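Local coordinates for protein triacylglycerol lipase (Yarrowia lipolytica, PDB 3O0D) that probably hydrolyses triacylglycerols as a secreted, glycosylated yeast lipase of the alpha/beta-hydrolase fold, at residues 19-22 against 23-26; 10-13 against 14-17. One frame throughout, in Å; residues are numbered along the deposited sequence.

Contact 1: residues 19-22 against 23-26; sequences EKYA and RLAN
Glu19 and Arg23 lie one helical turn apart, and their side chains run alongside each other in the same direction. They form a salt bridge that is long, 3.8 Å from Glu19 OE1 to Arg23 NH2. The carboxylate and guanidinium planes are 37° apart and both carboxylate oxygens have the single NH2 as their nearest partner, so this is not a flat two-pronged bridge. Glu19 CG lies over one face of the guanidinium group. Glu19 CG stands anti to the backbone N (chi1 178°), and the extended chain beyond it brings the carboxylate level with Arg23 NH2. The other end of the guanidinium, NH1, has a hydrogen bond to Gln46, which ties the helix to the region that follows it.

The apolar contact is between Tyr21 and Leu24, which also point the same way. Leu24 CD1 meets the ring obliquely, 3.9 Å from Tyr21 CD1. Tyr21 OH and Lys20 NZ both bond to Gln80. The Tyr21 ring and Leu24 reach strand 155-161, while Ala22 and Ala25 pack on Leu187.

Four backbone bonds run along these two turns. Arg23 N donates to Glu19 O, Leu24 N to Lys20 O and Asn26 N to Ala22 O. The straightest is Ala25 N to Tyr21 O, at 2.8 Å and 171°. Further on, Asn26 ND2 donates to Ile301 O at the end of the chain.

This is regular i to i+4 alpha-helical geometry in an amphipathic helix. One side carries the charged pair, and another packs against the central sheet of the alpha/beta-hydrolase fold.

Contact 2: residues 10-13 against 14-17; sequences IDQE and SYNF
Asp11 OD1 is gripped by two donors of Ser14. The backbone N of Ser14 lies 2.9 Å from Asp11 OD1, nearly in line with the C-O bond. The hydroxyl donates as well, with Ser14 OG 2.8 Å from Asp11 OD1 on the syn side and 32° out of the carboxylate plane. The two donors come from opposite faces of that plane, which should limit rotation of the carboxylate. Asp11 CG sits between its own backbone N and carbonyl carbon (chi1 65°), which turns OD1 back over the first turn. With an alanine here in place of Ser14, Asp11 OD1 would probably lose its hydroxyl donor and the carboxylate would be freer to turn, held by the backbone N-H alone.

A second side-chain bond spans the first turn, from Gln12 to Asn16. Gln12 NE2 donates to Asn16 OD1 at 3.0 Å, with an N-H...O angle of 165°, nearly straight. The acceptor lies in the Gln12 amide plane, whereas NE2 stands above the Asn16 carbonyl plane. NE2 also comes within 3.5 Å of Tyr15 CD2.

Backbone bonds run from Tyr15 N to Asp11 O, Asn16 N to Gln12 O and Phe17 N to Glu13 O.

The apolar contact is Ile10 CD1, 3.9 Å from Tyr15 CB. Both side chains also touch Val262 on strand 262-265, and Tyr15 OH bonds to Pro257 O. Phe17 makes an edge-to-face pair with Tyr223.

Asp11 is the N-cap of helix 12-27. Its carboxylate accepts from the N-H three residues on, the classic aspartate cap of a helix N-terminus.

Both contacts belong to helix 12-27. Contact 2 comes first along the chain, covering the helix start and the two residues before it. Contact 1 follows near the other end. Their centres are about 13 Å apart, and they lie on the same side of the chain's centre. Contact 2 is the more peripheral, about 18 Å from that centre against about 11 Å for contact 1. An edge-to-face pair of Phe17 and Tyr21 spans the junction. The helix thus crosses one face of the mixed sheet, from strand 262-265 to the strands 80-87, 155-161 and 183-187. It follows strand 3-8, itself part of that sheet, so the N-terminal segment is built into the alpha/beta-hydrolase fold.

Contact 1: residues 19-22 against 23-26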
loop_
_atom_site.group_PDB
_atom_site.type_symbol
_atom_site.label_atom_id
_atom_site.label_comp_id
_atom_site.label_asym_id
_atom_site.label_seq_id
_atom_site.Cartn_x
_atom_site.Cartn_y
_atom_site.Cartn_z
ATOM N N GLU A 19 9.452 8.531 2.421
ATOM C CA GLU A 19 8.690 9.800 2.517
ATOM C C GLU A 19 8.078 10.173 1.222
ATOM O O GLU A 19 6.937 10.638 1.161
ATOM C CB GLU A 19 9.626 10.880 3.074
ATOM C CG GLU A 19 8.979 12.267 3.171
ATOM C CD GLU A 19 10.009 13.304 3.723
ATOM O OE1 GLU A 19 11.005 13.572 3.018
ATOM O OE2 GLU A 19 9.764 13.756 4.863
ATOM N N LYS A 20 8.840 9.970 0.141
ATOM C CA LYS A 20 8.291 10.209 -1.186
ATOM C C LYS A 20 6.946 9.496 -1.471
ATOM O O LYS A 20 5.974 10.204 -1.931
ATOM C CB LYS A 20 9.334 9.825 -2.273
ATOM C CG LYS A 20 8.689 9.851 -3.663
ATOM C CD LYS A 20 9.825 9.453 -4.673
ATOM C CE LYS A 20 9.195 9.181 -6.033
ATOM N NZ LYS A 20 10.259 8.834 -7.050
ATOM N N TYR A 21 6.918 8.209 -1.138
ATOM C CA TYR A 21 5.687 7.388 -1.428
ATOM C C TYR A 21 4.617 7.838 -0.401
ATOM O O TYR A 21 3.383 7.957 -0.741
ATOM C CB TYR A 21 5.924 5.855 -1.526
ATOM C CG TYR A 21 6.724 5.648 -2.786
ATOM C CD1 TYR A 21 6.088 5.666 -4.042
ATOM C CD2 TYR A 21 8.102 5.579 -2.723
ATOM C CE1 TYR A 21 6.784 5.602 -5.183
ATOM C CE2 TYR A 21 8.823 5.513 -3.928
ATOM C CZ TYR A 21 8.143 5.541 -5.121
ATOM O OH TYR A 21 8.844 5.481 -6.295
ATOM N N ALA A 22 5.018 8.208 0.796
ATOM C CA ALA A 22 3.978 8.725 1.657
ATOM C C ALA A 22 3.309 9.962 1.094
ATOM O O ALA A 22 2.106 10.170 1.251
ATOM C CB ALA A 22 4.558 9.043 3.120
ATOM N N ARG A 23 4.091 10.847 0.497
ATOM C CA ARG A 23 3.522 12.008 -0.100
ATOM C C ARG A 23 2.610 11.675 -1.302
ATOM O O ARG A 23 1.597 12.222 -1.423
ATOM C CB ARG A 23 4.561 13.012 -0.587
ATOM C CG ARG A 23 5.516 13.570 0.440
ATOM C CD ARG A 23 6.269 14.733 -0.183
ATOM N NE ARG A 23 7.414 15.169 0.567
ATOM C CZ ARG A 23 7.374 15.954 1.615
ATOM N NH1 ARG A 23 6.251 16.434 2.072
ATOM N NH2 ARG A 23 8.497 16.273 2.186
ATOM N N LEU A 24 3.038 10.791 -2.169
ATOM C CA LEU A 24 2.231 10.436 -3.327
ATOM C C LEU A 24 0.890 9.840 -2.832
ATOM O O LEU A 24 -0.171 10.115 -3.462
ATOM C CB LEU A 24 2.927 9.414 -4.224
ATOM C CG LEU A 24 4.031 10.167 -5.000
ATOM C CD1 LEU A 24 4.988 9.047 -5.601
ATOM C CD2 LEU A 24 3.603 11.193 -6.141
ATOM N N ALA A 25 0.985 8.970 -1.842
ATOM C CA ALA A 25 -0.302 8.401 -1.252
ATOM C C ALA A 25 -1.180 9.459 -0.721
ATOM O O ALA A 25 -2.436 9.377 -0.894
ATOM C CB ALA A 25 0.051 7.447 -0.149
ATOM N N ASN A 26 -0.629 10.460 -0.042
ATOM C CA ASN A 26 -1.427 11.620 0.500
ATOM C C ASN A 26 -2.144 12.342 -0.558
ATOM O O ASN A 26 -3.330 12.667 -0.400
ATOM C CB ASN A 26 -0.446 12.488 1.356
ATOM C CG ASN A 26 -0.902 13.894 1.569
ATOM O OD1 ASN A 26 -1.362 14.570 0.663
ATOM N ND2 ASN A 26 -0.654 14.396 2.791
#

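Contact 2: residues 10-13 against 14-17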
loop_
_atom_site.group_PDB
_atom_site.type_symbol
_atom_site.label_atom_id
_atom_site.label_comp_id
_atom_site.label_asym_id
_atom_site.label_seq_id
_atom_site.Cartn_x
_atom_site.Cartn_y
_atom_site.Cartn_z
ATOM N N ILE A 10 18.002 2.456 8.960
ATOM C CA ILE A 10 18.081 2.820 7.540
ATOM C C ILE A 10 18.891 4.098 7.403
ATOM O O ILE A 10 19.139 4.790 8.419
ATOM C CB ILE A 10 16.671 3.119 6.914
ATOM C CG1 ILE A 10 15.927 4.300 7.596
ATOM C CG2 ILE A 10 15.798 1.783 6.999
ATOM C CD1 ILE A 10 14.606 4.675 6.780
ATOM N N ASP A 11 19.261 4.419 6.181
ATOM C CA ASP A 11 19.969 5.636 5.899
ATOM C C ASP A 11 19.045 6.728 5.343
ATOM O O ASP A 11 17.933 6.492 5.103
ATOM C CB ASP A 11 21.125 5.367 4.952
ATOM C CG ASP A 11 20.684 4.910 3.581
ATOM O OD1 ASP A 11 19.543 4.954 3.237
ATOM O OD2 ASP A 11 21.555 4.494 2.843
ATOM N N GLN A 12 19.561 7.937 5.225
ATOM C CA GLN A 12 18.698 9.045 4.927
ATOM C C GLN A 12 18.114 8.918 3.502
ATOM O O GLN A 12 16.962 9.285 3.292
ATOM C CB GLN A 12 19.466 10.366 5.022
ATOM C CG GLN A 12 18.596 11.642 4.815
ATOM C CD GLN A 12 17.642 11.849 5.990
ATOM O OE1 GLN A 12 18.013 11.822 7.187
ATOM N NE2 GLN A 12 16.368 11.982 5.657
ATOM N N GLU A 13 18.915 8.342 2.598
ATOM C CA GLU A 13 18.401 8.164 1.243
ATOM C C GLU A 13 17.111 7.268 1.242
ATOM O O GLU A 13 16.165 7.553 0.480
ATOM C CB GLU A 13 19.461 7.588 0.328
ATOM C CG GLU A 13 18.990 7.496 -1.026
ATOM C CD GLU A 13 20.045 6.912 -2.006
ATOM O OE1 GLU A 13 21.165 6.589 -1.572
ATOM O OE2 GLU A 13 19.698 6.793 -3.221
ATOM N N SER A 14 17.151 6.226 2.088
ATOM C CA SER A 14 16.029 5.290 2.180
ATOM C C SER A 14 14.910 5.975 2.883
ATOM O O SER A 14 13.751 5.836 2.438
ATOM C CB SER A 14 16.452 4.092 3.053
ATOM O OG SER A 14 17.430 3.339 2.323
ATOM N N TYR A 15 15.200 6.775 3.908
ATOM C CA TYR A 15 14.126 7.497 4.582
ATOM C C TYR A 15 13.424 8.448 3.560
ATOM O O TYR A 15 12.197 8.522 3.497
ATOM C CB TYR A 15 14.775 8.398 5.694
ATOM C CG TYR A 15 13.786 9.245 6.470
ATOM C CD1 TYR A 15 13.529 8.911 7.819
ATOM C CD2 TYR A 15 13.225 10.435 5.910
ATOM C CE1 TYR A 15 12.661 9.700 8.582
ATOM C CE2 TYR A 15 12.346 11.270 6.677
ATOM C CZ TYR A 15 12.102 10.869 7.991
ATOM O OH TYR A 15 11.215 11.674 8.670
ATOM N N ASN A 16 14.222 9.140 2.673
ATOM C CA ASN A 16 13.631 10.083 1.733
ATOM C C ASN A 16 12.743 9.343 0.653
ATOM O O ASN A 16 11.703 9.915 0.207
ATOM C CB ASN A 16 14.700 10.844 0.966
ATOM C CG ASN A 16 15.500 11.783 1.873
ATOM O OD1 ASN A 16 15.089 12.077 2.977
ATOM N ND2 ASN A 16 16.689 12.210 1.390
ATOM N N PHE A 17 13.128 8.096 0.383
ATOM C CA PHE A 17 12.411 7.263 -0.543
ATOM C C PHE A 17 11.043 6.880 0.069
ATOM O O PHE A 17 9.981 7.062 -0.580
ATOM C CB PHE A 17 13.264 6.040 -0.766
ATOM C CG PHE A 17 12.523 4.857 -1.394
ATOM C CD1 PHE A 17 12.284 4.773 -2.776
ATOM C CD2 PHE A 17 12.241 3.796 -0.564
ATOM C CE1 PHE A 17 11.686 3.521 -3.271
ATOM C CE2 PHE A 17 11.626 2.639 -1.025
ATOM C CZ PHE A 17 11.355 2.531 -2.379
#